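Local coordinates for phenylalanine ammonia-lyase (Rhodosporidium toruloides, PDB 1Y2M), which catalyses the non-oxidative deamination of L-phenylalanine and L-tyrosine to trans-cinnamate and p-coumarate, working as a homotetramer built as a dimer of dimers, at residues I199-P204 / S219-A224; V142-F147 / R154-S159; D230-V235 / I243-E248. All coordinates share one frame; numbering follows the deposited sequence.

Interaction 1: I199-P204 / S219-A224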
loop_
_atom_site.group_PDB
_atom_site.type_symbol
_atom_site.label_atom_id
_atom_site.label_comp_id
_atom_site.label_asym_id
_atom_site.label_seq_id
_atom_site.Cartn_x
_atom_site.Cartn_y
_atom_site.Cartn_z
ATOM N N ILE B 199 32.361 22.672 -2.114
ATOM C CA ILE B 199 32.838 21.275 -2.306
ATOM C C ILE B 199 31.761 20.370 -1.724
ATOM O O ILE B 199 31.461 20.479 -0.546
ATOM C CB ILE B 199 34.147 21.038 -1.573
ATOM C CG1 ILE B 199 35.235 21.986 -2.084
ATOM C CG2 ILE B 199 34.547 19.573 -1.771
ATOM C CD1 ILE B 199 36.464 21.967 -1.236
ATOM N N THR B 200 31.144 19.524 -2.543
ATOM C CA THR B 200 30.012 18.712 -2.111
ATOM C C THR B 200 30.323 17.251 -2.425
ATOM O O THR B 200 30.537 16.875 -3.590
ATOM C CB THR B 200 28.682 19.088 -2.807
ATOM O OG1 THR B 200 28.430 20.492 -2.741
ATOM C CG2 THR B 200 27.528 18.386 -2.125
ATOM N N PRO B 201 30.462 16.446 -1.354
ATOM C CA PRO B 201 30.738 15.046 -1.538
ATOM C C PRO B 201 29.730 14.346 -2.427
ATOM O O PRO B 201 28.542 14.621 -2.354
ATOM C CB PRO B 201 30.707 14.498 -0.123
ATOM C CG PRO B 201 31.157 15.629 0.739
ATOM C CD PRO B 201 30.509 16.835 0.072
ATOM N N ILE B 202 30.228 13.422 -3.224
ATOM C CA ILE B 202 29.389 12.578 -4.041
ATOM C C ILE B 202 29.034 11.375 -3.161
ATOM O O ILE B 202 29.928 10.642 -2.695
ATOM C CB ILE B 202 30.137 12.130 -5.321
ATOM C CG1 ILE B 202 30.408 13.318 -6.205
ATOM C CG2 ILE B 202 29.368 11.051 -6.065
ATOM C CD1 ILE B 202 29.201 14.066 -6.674
ATOM N N VAL B 203 27.745 11.192 -2.895
ATOM C CA VAL B 203 27.313 10.213 -1.923
ATOM C C VAL B 203 26.256 9.337 -2.589
ATOM O O VAL B 203 25.407 9.839 -3.293
ATOM C CB VAL B 203 26.668 10.971 -0.718
ATOM C CG1 VAL B 203 26.141 10.019 0.365
ATOM C CG2 VAL B 203 27.614 12.006 -0.115
ATOM N N PRO B 204 26.323 8.025 -2.380
ATOM C CA PRO B 204 25.276 7.163 -2.953
ATOM C C PRO B 204 23.868 7.550 -2.486
ATOM O O PRO B 204 23.663 7.916 -1.345
ATOM C CB PRO B 204 25.641 5.763 -2.396
ATOM C CG PRO B 204 27.119 5.854 -2.130
ATOM C CD PRO B 204 27.328 7.263 -1.619
ATOM N N SER B 219 29.148 8.578 6.299
ATOM C CA SER B 219 30.526 8.073 6.121
ATOM C C SER B 219 31.186 8.625 4.878
ATOM O O SER B 219 32.366 8.876 4.893
ATOM C CB SER B 219 30.570 6.542 6.117
ATOM O OG SER B 219 30.202 6.085 7.436
ATOM N N TYR B 220 30.423 8.800 3.803
ATOM C CA TYR B 220 30.980 9.424 2.604
ATOM C C TYR B 220 31.397 10.861 2.889
ATOM O O TYR B 220 32.452 11.298 2.419
ATOM C CB TYR B 220 30.053 9.329 1.392
ATOM C CG TYR B 220 30.057 7.961 0.758
ATOM C CD1 TYR B 220 30.819 7.709 -0.350
ATOM C CD2 TYR B 220 29.311 6.925 1.282
ATOM C CE1 TYR B 220 30.880 6.456 -0.884
ATOM C CE2 TYR B 220 29.339 5.652 0.720
ATOM C CZ TYR B 220 30.124 5.436 -0.364
ATOM O OH TYR B 220 30.189 4.158 -0.904
ATOM N N ILE B 221 30.594 11.589 3.671
ATOM C CA ILE B 221 30.986 12.949 4.039
ATOM C C ILE B 221 32.268 12.964 4.873
ATOM O O ILE B 221 33.211 13.718 4.578
ATOM C CB ILE B 221 29.829 13.654 4.746
ATOM C CG1 ILE B 221 28.746 13.935 3.731
ATOM C CG2 ILE B 221 30.256 14.922 5.425
ATOM C CD1 ILE B 221 27.349 14.247 4.322
ATOM N N ALA B 222 32.358 12.082 5.846
ATOM C CA ALA B 222 33.528 11.983 6.679
ATOM C C ALA B 222 34.779 11.576 5.906
ATOM O O ALA B 222 35.867 12.096 6.113
ATOM C CB ALA B 222 33.274 10.982 7.782
ATOM N N ALA B 223 34.613 10.632 4.987
ATOM C CA ALA B 223 35.718 10.212 4.129
ATOM C C ALA B 223 36.261 11.364 3.248
ATOM O O ALA B 223 37.448 11.460 3.010
ATOM C CB ALA B 223 35.287 9.040 3.279
ATOM N N ALA B 224 35.349 12.205 2.759
ATOM C CA ALA B 224 35.713 13.323 1.939
ATOM C C ALA B 224 36.563 14.333 2.732
ATOM O O ALA B 224 37.664 14.683 2.264
ATOM C CB ALA B 224 34.514 13.967 1.321
#

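Interaction 2: V142-F147 / R154-S159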
loop_
_atom_site.group_PDB
_atom_site.type_symbol
_atom_site.label_atom_id
_atom_site.label_comp_id
_atom_site.label_asym_id
_atom_site.label_seq_id
_atom_site.Cartn_x
_atom_site.Cartn_y
_atom_site.Cartn_z
ATOM N N VAL B 142 26.575 2.304 -4.020
ATOM C CA VAL B 142 26.796 2.255 -5.453
ATOM C C VAL B 142 26.736 3.650 -6.071
ATOM O O VAL B 142 25.823 4.442 -5.843
ATOM C CB VAL B 142 25.770 1.291 -6.106
ATOM C CG1 VAL B 142 25.747 1.440 -7.609
ATOM C CG2 VAL B 142 25.994 -0.106 -5.627
ATOM N N LEU B 143 27.770 3.908 -6.870
ATOM C CA LEU B 143 27.962 5.130 -7.634
ATOM C C LEU B 143 28.556 4.748 -8.992
ATOM O O LEU B 143 29.172 3.679 -9.115
ATOM C CB LEU B 143 28.945 6.019 -6.881
ATOM C CG LEU B 143 28.459 6.723 -5.639
ATOM C CD1 LEU B 143 29.659 7.301 -4.900
ATOM C CD2 LEU B 143 27.421 7.785 -5.989
ATOM N N PRO B 144 28.440 5.610 -10.036
ATOM C CA PRO B 144 29.035 5.284 -11.311
ATOM C C PRO B 144 30.535 5.113 -11.178
ATOM O O PRO B 144 31.187 5.882 -10.471
ATOM C CB PRO B 144 28.743 6.521 -12.188
ATOM C CG PRO B 144 27.979 7.429 -11.405
ATOM C CD PRO B 144 27.729 6.894 -10.047
ATOM N N SER B 145 31.076 4.115 -11.848
ATOM C CA SER B 145 32.502 3.814 -11.733
ATOM C C SER B 145 33.349 4.835 -12.522
ATOM O O SER B 145 34.527 5.023 -12.222
ATOM C CB SER B 145 32.832 2.358 -12.171
ATOM O OG SER B 145 32.470 2.147 -13.510
ATOM N N SER B 146 32.752 5.450 -13.544
ATOM C CA SER B 146 33.491 6.245 -14.551
ATOM C C SER B 146 32.578 7.240 -15.213
ATOM O O SER B 146 31.333 7.078 -15.221
ATOM C CB SER B 146 34.026 5.333 -15.668
ATOM O OG SER B 146 34.529 6.072 -16.781
ATOM N N PHE B 147 33.203 8.263 -15.794
ATOM C CA PHE B 147 32.467 9.213 -16.601
ATOM C C PHE B 147 31.999 8.582 -17.903
ATOM O O PHE B 147 31.121 9.149 -18.572
ATOM C CB PHE B 147 33.308 10.448 -16.903
ATOM C CG PHE B 147 33.340 11.418 -15.789
ATOM C CD1 PHE B 147 32.165 11.971 -15.332
ATOM C CD2 PHE B 147 34.552 11.803 -15.210
ATOM C CE1 PHE B 147 32.160 12.892 -14.295
ATOM C CE2 PHE B 147 34.573 12.739 -14.165
ATOM C CZ PHE B 147 33.363 13.283 -13.711
ATOM N N ARG B 154 22.049 12.891 -18.146
ATOM C CA ARG B 154 21.982 11.687 -17.299
ATOM C C ARG B 154 23.344 11.392 -16.663
ATOM O O ARG B 154 24.360 11.876 -17.126
ATOM C CB ARG B 154 21.661 10.439 -18.138
ATOM C CG ARG B 154 20.447 10.536 -19.048
ATOM C CD ARG B 154 19.165 10.431 -18.296
ATOM N NE ARG B 154 18.015 10.296 -19.217
ATOM C CZ ARG B 154 16.743 10.096 -18.812
ATOM N NH1 ARG B 154 16.377 9.994 -17.531
ATOM N NH2 ARG B 154 15.787 10.011 -19.755
ATOM N N GLY B 155 23.313 10.525 -15.654
ATOM C CA GLY B 155 24.527 9.916 -15.107
ATOM C C GLY B 155 24.743 9.884 -13.607
ATOM O O GLY B 155 25.486 9.013 -13.112
ATOM N N LEU B 156 24.128 10.805 -12.878
ATOM C CA LEU B 156 24.289 10.876 -11.414
ATOM C C LEU B 156 23.032 10.451 -10.662
ATOM O O LEU B 156 22.880 10.737 -9.450
ATOM C CB LEU B 156 24.771 12.279 -11.009
ATOM C CG LEU B 156 26.258 12.516 -11.229
ATOM C CD1 LEU B 156 26.584 13.933 -10.908
ATOM C CD2 LEU B 156 27.081 11.582 -10.312
ATOM N N GLU B 157 22.177 9.664 -11.350
ATOM C CA GLU B 157 20.919 9.198 -10.732
ATOM C C GLU B 157 21.130 8.414 -9.463
ATOM O O GLU B 157 20.233 8.374 -8.595
ATOM C CB GLU B 157 20.136 8.360 -11.700
ATOM C CG GLU B 157 19.646 9.099 -12.931
ATOM C CD GLU B 157 20.638 9.079 -14.089
ATOM O OE1 GLU B 157 21.805 8.653 -13.901
ATOM O OE2 GLU B 157 20.221 9.498 -15.202
ATOM N N ASN B 158 22.268 7.750 -9.348
ATOM C CA ASN B 158 22.564 6.962 -8.122
ATOM C C ASN B 158 23.289 7.722 -7.010
ATOM O O ASN B 158 23.830 7.091 -6.107
ATOM C CB ASN B 158 23.364 5.716 -8.486
ATOM C CG ASN B 158 22.489 4.640 -9.073
ATOM O OD1 ASN B 158 21.309 4.593 -8.716
ATOM N ND2 ASN B 158 23.034 3.766 -9.923
ATOM N N SER B 159 23.308 9.046 -7.113
ATOM C CA SER B 159 23.896 9.891 -6.062
ATOM C C SER B 159 22.893 10.833 -5.468
ATOM O O SER B 159 21.885 11.172 -6.084
ATOM C CB SER B 159 25.040 10.715 -6.633
ATOM O OG SER B 159 24.568 11.735 -7.499
#

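Interaction 3: D230-V235 / I243-E248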
loop_
_atom_site.group_PDB
_atom_site.type_symbol
_atom_site.label_atom_id
_atom_site.label_comp_id
_atom_site.label_asym_id
_atom_site.label_seq_id
_atom_site.Cartn_x
_atom_site.Cartn_y
_atom_site.Cartn_z
ATOM N N ASP B 230 39.706 7.177 -2.204
ATOM C CA ASP B 230 38.632 6.814 -3.148
ATOM C C ASP B 230 37.409 7.672 -2.942
ATOM O O ASP B 230 36.338 7.339 -3.422
ATOM C CB ASP B 230 38.262 5.320 -2.969
ATOM C CG ASP B 230 37.454 4.772 -4.110
ATOM O OD1 ASP B 230 37.550 5.302 -5.236
ATOM O OD2 ASP B 230 36.701 3.802 -3.890
ATOM N N SER B 231 37.548 8.787 -2.243
ATOM C CA SER B 231 36.447 9.725 -2.056
ATOM C C SER B 231 36.389 10.769 -3.184
ATOM O O SER B 231 37.409 11.364 -3.542
ATOM C CB SER B 231 36.571 10.394 -0.677
ATOM O OG SER B 231 35.814 11.575 -0.629
ATOM N N LYS B 232 35.189 10.956 -3.748
ATOM C CA LYS B 232 34.956 11.920 -4.840
ATOM C C LYS B 232 34.085 13.070 -4.361
ATOM O O LYS B 232 33.181 12.884 -3.547
ATOM C CB LYS B 232 34.321 11.234 -6.065
ATOM C CG LYS B 232 34.663 9.737 -6.247
ATOM C CD LYS B 232 35.904 9.441 -7.011
ATOM C CE LYS B 232 35.982 7.902 -7.276
ATOM N NZ LYS B 232 36.969 7.519 -8.385
ATOM N N VAL B 233 34.336 14.264 -4.899
ATOM C CA VAL B 233 33.566 15.447 -4.545
ATOM C C VAL B 233 33.265 16.248 -5.784
ATOM O O VAL B 233 33.962 16.143 -6.779
ATOM C CB VAL B 233 34.330 16.329 -3.501
ATOM C CG1 VAL B 233 34.628 15.512 -2.247
ATOM C CG2 VAL B 233 35.615 16.893 -4.144
ATOM N N HIS B 234 32.190 17.027 -5.725
ATOM C CA HIS B 234 31.754 17.889 -6.808
ATOM C C HIS B 234 32.187 19.331 -6.444
ATOM O O HIS B 234 32.031 19.761 -5.302
ATOM C CB HIS B 234 30.253 17.799 -6.944
ATOM C CG HIS B 234 29.661 18.798 -7.878
ATOM N ND1 HIS B 234 29.479 20.119 -7.535
ATOM C CD2 HIS B 234 29.110 18.640 -9.096
ATOM C CE1 HIS B 234 28.905 20.755 -8.547
ATOM N NE2 HIS B 234 28.652 19.871 -9.502
ATOM N N VAL B 235 32.767 20.030 -7.404
ATOM C CA VAL B 235 33.133 21.431 -7.316
ATOM C C VAL B 235 32.849 22.097 -8.645
ATOM O O VAL B 235 32.880 21.456 -9.696
ATOM C CB VAL B 235 34.626 21.634 -7.002
ATOM C CG1 VAL B 235 34.968 20.949 -5.698
ATOM C CG2 VAL B 235 35.550 21.121 -8.156
ATOM N N ILE B 243 34.019 16.555 -11.063
ATOM C CA ILE B 243 34.099 15.581 -9.980
ATOM C C ILE B 243 35.534 15.155 -9.848
ATOM O O ILE B 243 36.119 14.628 -10.773
ATOM C CB ILE B 243 33.177 14.353 -10.189
ATOM C CG1 ILE B 243 31.699 14.796 -10.165
ATOM C CG2 ILE B 243 33.357 13.318 -9.042
ATOM C CD1 ILE B 243 30.708 13.744 -10.681
ATOM N N LEU B 244 36.119 15.424 -8.686
ATOM C CA LEU B 244 37.504 15.187 -8.403
ATOM C C LEU B 244 37.678 14.329 -7.139
ATOM O O LEU B 244 36.772 14.202 -6.307
ATOM C CB LEU B 244 38.178 16.539 -8.136
ATOM C CG LEU B 244 38.056 17.652 -9.152
ATOM C CD1 LEU B 244 38.670 18.919 -8.626
ATOM C CD2 LEU B 244 38.716 17.239 -10.462
ATOM N N TYR B 245 38.836 13.727 -6.993
ATOM C CA TYR B 245 39.154 13.124 -5.719
ATOM C C TYR B 245 39.165 14.204 -4.654
ATOM O O TYR B 245 39.532 15.371 -4.913
ATOM C CB TYR B 245 40.466 12.364 -5.766
ATOM C CG TYR B 245 40.299 11.090 -6.526
ATOM C CD1 TYR B 245 39.734 9.962 -5.917
ATOM C CD2 TYR B 245 40.674 11.011 -7.870
ATOM C CE1 TYR B 245 39.524 8.769 -6.671
ATOM C CE2 TYR B 245 40.486 9.849 -8.609
ATOM C CZ TYR B 245 39.936 8.732 -8.010
ATOM O OH TYR B 245 39.769 7.559 -8.749
ATOM N N ALA B 246 38.759 13.821 -3.442
ATOM C CA ALA B 246 38.642 14.792 -2.345
ATOM C C ALA B 246 39.944 15.546 -2.127
ATOM O O ALA B 246 39.913 16.762 -1.961
ATOM C CB ALA B 246 38.220 14.148 -1.074
ATOM N N ARG B 247 41.080 14.842 -2.117
ATOM C CA ARG B 247 42.375 15.556 -1.929
ATOM C C ARG B 247 42.711 16.555 -3.022
ATOM O O ARG B 247 43.203 17.627 -2.743
ATOM C CB ARG B 247 43.515 14.560 -1.732
ATOM C CG ARG B 247 43.439 13.911 -0.371
ATOM C CD ARG B 247 44.582 13.002 -0.152
ATOM N NE ARG B 247 44.511 12.472 1.198
ATOM C CZ ARG B 247 45.201 12.910 2.240
ATOM N NH1 ARG B 247 46.138 13.852 2.130
ATOM N NH2 ARG B 247 45.007 12.344 3.414
ATOM N N GLU B 248 42.400 16.232 -4.272
ATOM C CA GLU B 248 42.567 17.188 -5.370
ATOM C C GLU B 248 41.720 18.437 -5.136
ATOM O O GLU B 248 42.219 19.574 -5.290
ATOM C CB GLU B 248 42.183 16.564 -6.702
ATOM C CG GLU B 248 43.034 15.405 -7.073
ATOM C CD GLU B 248 42.521 14.638 -8.297
ATOM O OE1 GLU B 248 41.299 14.632 -8.642
ATOM O OE2 GLU B 248 43.376 13.955 -8.896
#

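Interaction 1: I199-P204 / S219-A224
Tyr220 sends its CG away from its own carbonyl carbon (chi1 -77°), and its ring swings off helix 215-225 so that one face meets Pro204. Pro204 CD sits over the middle of that ring, 3.4 Å from the centroid of Tyr220 and only 6° off the ring normal. This is a CH-pi contact made over the face. Pro204 CG continues toward the phenol end and lies 3.5 Å from Tyr220 CZ. Val203 has CG1 anti to the backbone N (chi1 179°), which places both methyls near the root of the tyrosine. Its CG2 is 3.9 Å from Tyr220 CB. One helical turn on, Ala224 CB meets Pro201 CG at 3.8 Å. Ile221 CG1 touches the same Pro201 CG at 4.2 Å. The short strand 200-201 and the loop after it thus lie along one side of the helix. The phenol OH of Tyr220 is hydrogen-bonded to Gly141 N, which fixes the far end of the ring. A leucine in place of Tyr220 has neither ring nor hydroxyl, so Pro204 would probably lose its CH-pi partner and Gly141 N its acceptor. Helix 162-176 reaches Pro201 as well, through Val165. The contact between the two segments is therefore apolar and CH-pi in kind. It depends on the fit of shapes, and the one polar group of the tyrosine is satisfied by a third part of the chain.

Interaction 2: V142-F147 / R154-S159
Leu143 and Pro144 pack against Gly155, Asn158 and Ser159 within the long loop between helices 125-138 and 162-176. This is a loop-to-loop packing contact at a subunit interface, and neither segment has a regular helix or strand. Leu143 CD2 lies 3.7 Å from Asn158 O and 3.8 Å from Ser159 CB. Pro144 comes in with its ring, and its CG is 3.4 Å from Gly155 O. Val142 O and Asn158 O also meet at 3.3 Å, two acceptors with no bond between them. The type I turn from Leu156 to Ser159 shapes the other wall. Leu156 O accepts two bonds there, from Ser159 N at 2.9 Å and from Ser159 OG at 2.8 Å. The hydroxyl bond lies in the carbonyl plane, on a lone pair. Ser159 OG reaches it because chi1 of 71° sets the oxygen between the backbone N and the carbonyl carbon. Gly155 N is held by Glu157 OE1 at 3.0 Å, met from above the carboxylate plane. With phi of 132°, a side chain at Gly155 would be jammed against the preceding carbonyl. The second subunit adds further bonds: its Tyr699 OH pairs with Asn158 ND2, and its Ser696 OG with Leu143 N. Apart from the oxygen pair, the contact is mainly carbon against carbonyl oxygen or carbon. The hydrogen bonds described lie within 154-159 or go to the second subunit.

Interaction 3: D230-V235 / I243-E248
Val233 and Leu244 form a hydrogen-bonded pair of a beta hairpin, antiparallel strands 232-237 and 240-245. Val233 N gives to Leu244 O at 2.8 Å, and Leu244 N gives back to Val233 O at 3.0 Å. Both bonds run nearly along the C=O axis. Just before strand 232-237, Ser231 O accepts from Ala246 N, the first residue of the helix, at 2.8 Å, with the donor tilted 34° from the carbonyl plane. This bond ties the start of helix 246-252 to the loop before the strand. Tyr245 is the N-cap residue, and its own N is used by Glu248 OE1 at 3.1 Å. A first-turn carboxylate thus takes the N-H of the cap residue. The Lys232 chain bends at chi2 (-87°) and runs beside the Tyr245 ring, pointing the same way. Its CD lies 3.7 Å from Tyr245 CE1. Lys232 NZ ends 2.8 Å from Tyr245 OH in a weak hydrogen bond, with a long salt bridge to Asp230 OD1. Asp230 OD2 is taken by Ser693 OG and Thr690 N of the second subunit. On the apolar side Val233 CG1 packs on Ala246 CB. The side chains of Val235 and Leu244 cross at about a right angle, with Val235 CG2 3.8 Å from Leu244 CD1. Main-chain bonds therefore set the pairing of the hairpin, while the charged end of Lys232 is held only loosely within these segments.

Along the chain the order is interaction 2, then 1, then 3, each closing before the next opens. Their centres lie close: interactions 1 and 3 are about 9 Å apart, and interaction 2 is about 14 Å from each. Interactions 1 and 3 share one three-stranded antiparallel sheet, with strand 232-237 in the middle. Thr200 O with His234 N and Ile202 N with Lys232 O join its first two strands. Helix 215-225 leads into strand 232-237. Interaction 2 packs on both: Leu143 touches Ile202 and Pro204, and Phe147 touches Ile243. Interactions 2 and 3 also meet the second subunit, so this small sheet region lies at an interface of the tetramer, away from the annotated sites.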